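DUF2442 domain-containing protein (Nitrosomonas europaea, PDB 2AUW) is of unknown function but may bind DNA. Local coordinates at residues Val34-Gly37 with Asp38-Arg41; Arg41-Pro44 with Asp45-Pro48. One frame throughout, in Å; residues are numbered along the deposited sequence.

Interaction 1: residues Val34-Gly37 with Asp38-Arg41; sequences VDVG and DILR
V36 and L40 meet at the start of helix 37-42, their side chains crossing at a slant. CG2 of V36 lies 3.9 Å from CD1 of L40. The same two residues are joined by a backbone bond, L40 N to V36 O, 3.1 Å and nearly straight (170°). Carbon also packs round that carbonyl. L40 CG sits 3.2 Å from V36 O, and I39 brings its CG2 branch to the same oxygen. L40 CG is held anti to its own carbonyl carbon (chi1 -69°), which turns the leucine back over V36. Beyond V36, L40 also packs on I49, L50 and F74. Shortening L40 to an alanine would keep the backbone bond but would probably leave V36 CG2 without its methyl partner and open a gap beside F74.

R41 folds back over G37. Its chain bends at chi3 (-84°), and one guanidinium face lies over G37 O, which stands 3.2 Å above the plane near its centre. The same oxygen accepts a bond from R41 N. In one of two modelled conformers of D38, R41 NH2 forms a salt bridge to D38 OD1 (2.7 Å), roughly in the guanidinium plane. The oxygen is met on its anti side, with the nitrogen tilted well out of the carboxylate plane.

V36 is the N-cap residue. Just before it, in one of two modelled conformers, D35 OD1 takes the N-H of G37 at 2.8 Å in an Asx turn. Water 2 links D35 OD1 to D38 N, and water 1 accepts from I39 N. The first-turn N-H groups of the helix are thus met by a carboxylate and by water, before L40 N begins the regular helical bonding. The helix start would probably stabilise the negative charge of D35.

Interaction 2: residues Arg41-Pro44 with Asp45-Pro48; sequences RKIP and DLAP
I43 O accepts the N-H of L46 at 2.8 Å, the shortest bond of this turn. The N-H points well at the oxygen (154°), but the donor stands above the carbonyl plane and not on a lone pair. One residue on, A47 N bonds to P44 O at 3.2 Å, with its donor still farther above the plane. Both bonds span three residues, as in a 3-10 turn. A47 also lays its CB 3.4 Å from P44 O.

The side chains of I43 and L46 lie side by side and point the same way. Their CD1 methyls are 3.7 Å apart. The CG2 branch of I43 is anti to its backbone N, which brings it alongside L46 CG at 3.9 Å. L46 goes on to touch E73 and F74, so the leucine of this pair leans against a neighbouring loop.

P44 has no N-H to give, which costs little at the start of a 3-10 turn, where an early N-H has no carbonyl before it in the turn. The chemistry is that of a surface turn: two backbone bonds set its curve, and one aliphatic pair packs beside it.

The two interactions follow one another along the chain and share R41. Interaction 1 covers the passage from strand 31-35, an outermost strand of the three-stranded antiparallel sheet, into helix 37-42. Interaction 2 takes the chain out of that helix and into the loop before helix 52-55. Their centres are about 10 Å apart, and they touch where L40 O packs on L46 CB. F74 lies against I39 and L40 in the first and L46 in the second, so one loop residue borders both. Interaction 1 is partly buried, and interaction 2 is on the surface. Together they carry the chain from the sheet edge through one short helix to the surface, within the DUF2442 family region.

Interaction 1: residues Val34-Gly37 with Asp38-Arg41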
ATOM      1  N   VAL B  34      -5.322 -28.709  -6.696  1.00 23.49           N
ATOM      2  CA  VAL B  34      -5.916 -28.722  -5.357  1.00 22.65           C
ATOM      3  C   VAL B  34      -7.142 -29.628  -5.362  1.00 23.35           C
ATOM      4  O   VAL B  34      -7.972 -29.576  -6.294  1.00 23.08           O
ATOM      5  CB  VAL B  34      -6.319 -27.286  -4.935  1.00 22.71           C
ATOM      6  CG1 VAL B  34      -7.351 -26.704  -5.888  1.00 21.92           C
ATOM      7  CG2 VAL B  34      -6.818 -27.246  -3.436  1.00 21.75           C
ATOM      8  N   ASP B  35      -7.270 -30.428  -4.311  0.60 22.93           N
ATOM      9  CA  ASP B  35      -8.448 -31.289  -4.151  0.60 23.53           C
ATOM     10  C   ASP B  35      -9.489 -30.529  -3.346  0.60 23.61           C
ATOM     11  O   ASP B  35      -9.167 -29.920  -2.302  0.60 23.91           O
ATOM     12  CB  ASP B  35      -8.052 -32.569  -3.423  0.60 24.42           C
ATOM     13  CG  ASP B  35      -9.085 -33.672  -3.578  0.60 24.22           C
ATOM     14  OD1 ASP B  35     -10.200 -33.533  -3.069  0.60 25.39           O
ATOM     15  OD2 ASP B  35      -8.767 -34.674  -4.225  0.60 29.61           O
ATOM     16  N   VAL B  36     -10.727 -30.534  -3.832  1.00 23.18           N
ATOM     17  CA  VAL B  36     -11.833 -29.898  -3.114  1.00 24.02           C
ATOM     18  C   VAL B  36     -12.918 -30.913  -2.703  1.00 23.70           C
ATOM     19  O   VAL B  36     -13.975 -30.512  -2.273  1.00 24.48           O
ATOM     20  CB  VAL B  36     -12.492 -28.718  -3.885  1.00 23.34           C
ATOM     21  CG1 VAL B  36     -11.525 -27.536  -3.993  1.00 24.92           C
ATOM     22  CG2 VAL B  36     -12.980 -29.175  -5.299  1.00 24.25           C
ATOM     23  N   GLY B  37     -12.639 -32.200  -2.876  1.00 25.33           N
ATOM     24  CA  GLY B  37     -13.618 -33.274  -2.611  1.00 26.95           C
ATOM     25  C   GLY B  37     -14.072 -33.312  -1.156  1.00 28.02           C
ATOM     26  O   GLY B  37     -15.265 -33.436  -0.868  1.00 29.31           O
ATOM     27  N   ASP B  38     -13.109 -33.198  -0.254  0.70 28.65           N
ATOM     28  CA  ASP B  38     -13.364 -33.209   1.193  0.70 29.70           C
ATOM     29  C   ASP B  38     -14.281 -32.048   1.631  0.70 29.42           C
ATOM     30  O   ASP B  38     -15.256 -32.257   2.369  0.70 29.07           O
ATOM     31  CB  ASP B  38     -12.028 -33.176   1.966  0.70 30.64           C
ATOM     32  CG  ASP B  38     -11.272 -34.516   1.940  0.70 34.17           C
ATOM     33  OD1 ASP B  38     -11.865 -35.562   1.600  0.70 36.88           O
ATOM     34  OD2 ASP B  38     -10.061 -34.529   2.303  0.70 39.41           O
ATOM     35  N   ILE B  39     -13.990 -30.825   1.177  1.00 28.14           N
ATOM     36  CA  ILE B  39     -14.821 -29.674   1.530  1.00 27.51           C
ATOM     37  C   ILE B  39     -16.222 -29.758   0.924  1.00 27.63           C
ATOM     38  O   ILE B  39     -17.210 -29.484   1.618  1.00 27.09           O
ATOM     39  CB  ILE B  39     -14.143 -28.266   1.264  1.00 28.39           C
ATOM     40  CG1 ILE B  39     -15.064 -27.123   1.697  1.00 29.73           C
ATOM     41  CG2 ILE B  39     -13.876 -28.084  -0.197  1.00 27.61           C
ATOM     42  CD1 ILE B  39     -15.373 -27.038   3.184  1.00 34.93           C
ATOM     43  N   LEU B  40     -16.323 -30.139  -0.356  1.00 26.84           N
ATOM     44  CA  LEU B  40     -17.646 -30.335  -0.994  1.00 27.37           C
ATOM     45  C   LEU B  40     -18.526 -31.318  -0.180  1.00 27.44           C
ATOM     46  O   LEU B  40     -19.707 -31.054   0.056  1.00 27.83           O
ATOM     47  CB  LEU B  40     -17.475 -30.847  -2.416  1.00 27.00           C
ATOM     48  CG  LEU B  40     -16.877 -29.875  -3.455  1.00 26.53           C
ATOM     49  CD1 LEU B  40     -16.540 -30.679  -4.719  1.00 24.75           C
ATOM     50  CD2 LEU B  40     -17.817 -28.698  -3.778  1.00 25.45           C
ATOM     51  N   ARG B  41     -17.933 -32.428   0.256  1.00 29.11           N
ATOM     52  CA  ARG B  41     -18.651 -33.461   1.031  1.00 30.51           C
ATOM     53  C   ARG B  41     -19.136 -32.963   2.395  1.00 30.85           C
ATOM     54  O   ARG B  41     -20.078 -33.529   2.994  1.00 31.57           O
ATOM     55  CB  ARG B  41     -17.730 -34.653   1.258  1.00 31.24           C
ATOM     56  CG  ARG B  41     -17.533 -35.497   0.029  1.00 35.58           C
ATOM     57  CD  ARG B  41     -16.801 -36.776   0.366  1.00 40.41           C
ATOM     58  NE  ARG B  41     -15.348 -36.612   0.405  1.00 43.45           N
ATOM     59  CZ  ARG B  41     -14.563 -36.617  -0.675  1.00 44.68           C
ATOM     60  NH1 ARG B  41     -15.094 -36.759  -1.884  1.00 45.07           N
ATOM     61  NH2 ARG B  41     -13.246 -36.474  -0.547  1.00 45.09           N
TER
HETATM   62  O   HOH W   1     -11.202 -30.367   0.440  1.00 33.90           O
HETATM   63  O   HOH W   2     -10.273 -32.320  -0.369  1.00 36.47           O
HETATM   64  O   HOH W   3     -11.217 -35.676  -2.322  1.00 41.73           O

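Interaction 2: residues Arg41-Pro44 with Asp45-Pro48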
ATOM      1  N   ARG B  41     -17.933 -32.428   0.256  1.00 29.11           N
ATOM      2  CA  ARG B  41     -18.651 -33.461   1.031  1.00 30.51           C
ATOM      3  C   ARG B  41     -19.136 -32.963   2.395  1.00 30.85           C
ATOM      4  O   ARG B  41     -20.078 -33.529   2.994  1.00 31.57           O
ATOM      5  CB  ARG B  41     -17.730 -34.653   1.258  1.00 31.24           C
ATOM      6  CG  ARG B  41     -17.533 -35.497   0.029  1.00 35.58           C
ATOM      7  CD  ARG B  41     -16.801 -36.776   0.366  1.00 40.41           C
ATOM      8  NE  ARG B  41     -15.348 -36.612   0.405  1.00 43.45           N
ATOM      9  CZ  ARG B  41     -14.563 -36.617  -0.675  1.00 44.68           C
ATOM     10  NH1 ARG B  41     -15.094 -36.759  -1.884  1.00 45.07           N
ATOM     11  NH2 ARG B  41     -13.246 -36.474  -0.547  1.00 45.09           N
ATOM     12  N   LYS B  42     -18.479 -31.933   2.923  1.00 29.70           N
ATOM     13  CA  LYS B  42     -18.797 -31.459   4.261  1.00 29.91           C
ATOM     14  C   LYS B  42     -19.818 -30.333   4.307  1.00 30.11           C
ATOM     15  O   LYS B  42     -20.197 -29.865   5.392  1.00 29.82           O
ATOM     16  CB  LYS B  42     -17.526 -31.070   5.006  1.00 29.97           C
ATOM     17  CG  LYS B  42     -16.747 -32.282   5.451  1.00 30.14           C
ATOM     18  CD  LYS B  42     -15.719 -31.881   6.456  1.00 34.58           C
ATOM     19  CE  LYS B  42     -14.733 -32.991   6.697  1.00 38.31           C
ATOM     20  NZ  LYS B  42     -15.226 -34.318   6.228  1.00 41.62           N
ATOM     21  N   ILE B  43     -20.242 -29.866   3.137  1.00 30.21           N
ATOM     22  CA  ILE B  43     -21.240 -28.788   3.095  1.00 31.12           C
ATOM     23  C   ILE B  43     -22.478 -29.292   2.350  1.00 31.54           C
ATOM     24  O   ILE B  43     -22.448 -29.401   1.126  1.00 30.33           O
ATOM     25  CB  ILE B  43     -20.693 -27.493   2.436  1.00 30.86           C
ATOM     26  CG1 ILE B  43     -19.459 -26.982   3.179  1.00 31.08           C
ATOM     27  CG2 ILE B  43     -21.770 -26.394   2.433  1.00 32.18           C
ATOM     28  CD1 ILE B  43     -18.755 -25.855   2.452  1.00 31.58           C
ATOM     29  N   PRO B  44     -23.549 -29.658   3.085  1.00 32.39           N
ATOM     30  CA  PRO B  44     -24.717 -30.270   2.392  1.00 33.60           C
ATOM     31  C   PRO B  44     -25.233 -29.515   1.139  1.00 34.31           C
ATOM     32  O   PRO B  44     -25.621 -30.144   0.147  1.00 35.60           O
ATOM     33  CB  PRO B  44     -25.785 -30.334   3.493  1.00 33.49           C
ATOM     34  CG  PRO B  44     -24.962 -30.523   4.774  1.00 32.81           C
ATOM     35  CD  PRO B  44     -23.741 -29.615   4.556  1.00 32.95           C
ATOM     36  N   ASP B  45     -25.223 -28.197   1.188  1.00 35.54           N
ATOM     37  CA  ASP B  45     -25.618 -27.349   0.062  1.00 36.63           C
ATOM     38  C   ASP B  45     -24.768 -27.577  -1.200  1.00 36.31           C
ATOM     39  O   ASP B  45     -25.225 -27.305  -2.312  1.00 36.30           O
ATOM     40  CB  ASP B  45     -25.522 -25.885   0.478  1.00 38.02           C
ATOM     41  CG  ASP B  45     -26.729 -25.404   1.256  1.00 42.17           C
ATOM     42  OD1 ASP B  45     -27.602 -26.216   1.653  1.00 46.94           O
ATOM     43  OD2 ASP B  45     -26.803 -24.180   1.476  1.00 47.98           O
ATOM     44  N   LEU B  46     -23.545 -28.094  -1.038  1.00 34.77           N
ATOM     45  CA  LEU B  46     -22.664 -28.330  -2.194  1.00 33.80           C
ATOM     46  C   LEU B  46     -22.750 -29.717  -2.840  1.00 33.94           C
ATOM     47  O   LEU B  46     -21.998 -30.009  -3.781  1.00 32.91           O
ATOM     48  CB  LEU B  46     -21.199 -27.981  -1.837  1.00 33.91           C
ATOM     49  CG  LEU B  46     -21.008 -26.513  -1.437  1.00 32.35           C
ATOM     50  CD1 LEU B  46     -19.542 -26.181  -1.178  1.00 34.14           C
ATOM     51  CD2 LEU B  46     -21.593 -25.574  -2.479  1.00 35.19           C
ATOM     52  N   ALA B  47     -23.669 -30.556  -2.347  1.00 33.58           N
ATOM     53  CA  ALA B  47     -23.806 -31.936  -2.812  1.00 34.15           C
ATOM     54  C   ALA B  47     -23.995 -32.098  -4.330  1.00 33.56           C
ATOM     55  O   ALA B  47     -23.414 -32.993  -4.918  1.00 33.92           O
ATOM     56  CB  ALA B  47     -24.913 -32.665  -2.040  1.00 34.57           C
ATOM     57  N   PRO B  48     -24.799 -31.227  -4.965  1.00 34.45           N
ATOM     58  CA  PRO B  48     -24.937 -31.334  -6.436  1.00 34.58           C
ATOM     59  C   PRO B  48     -23.626 -31.245  -7.214  1.00 34.83           C
ATOM     60  O   PRO B  48     -23.528 -31.805  -8.308  1.00 34.52           O
ATOM     61  CB  PRO B  48     -25.839 -30.154  -6.788  1.00 34.48           C
ATOM     62  CG  PRO B  48     -26.637 -29.910  -5.565  1.00 35.08           C
ATOM     63  CD  PRO B  48     -25.648 -30.149  -4.427  1.00 33.62           C
TER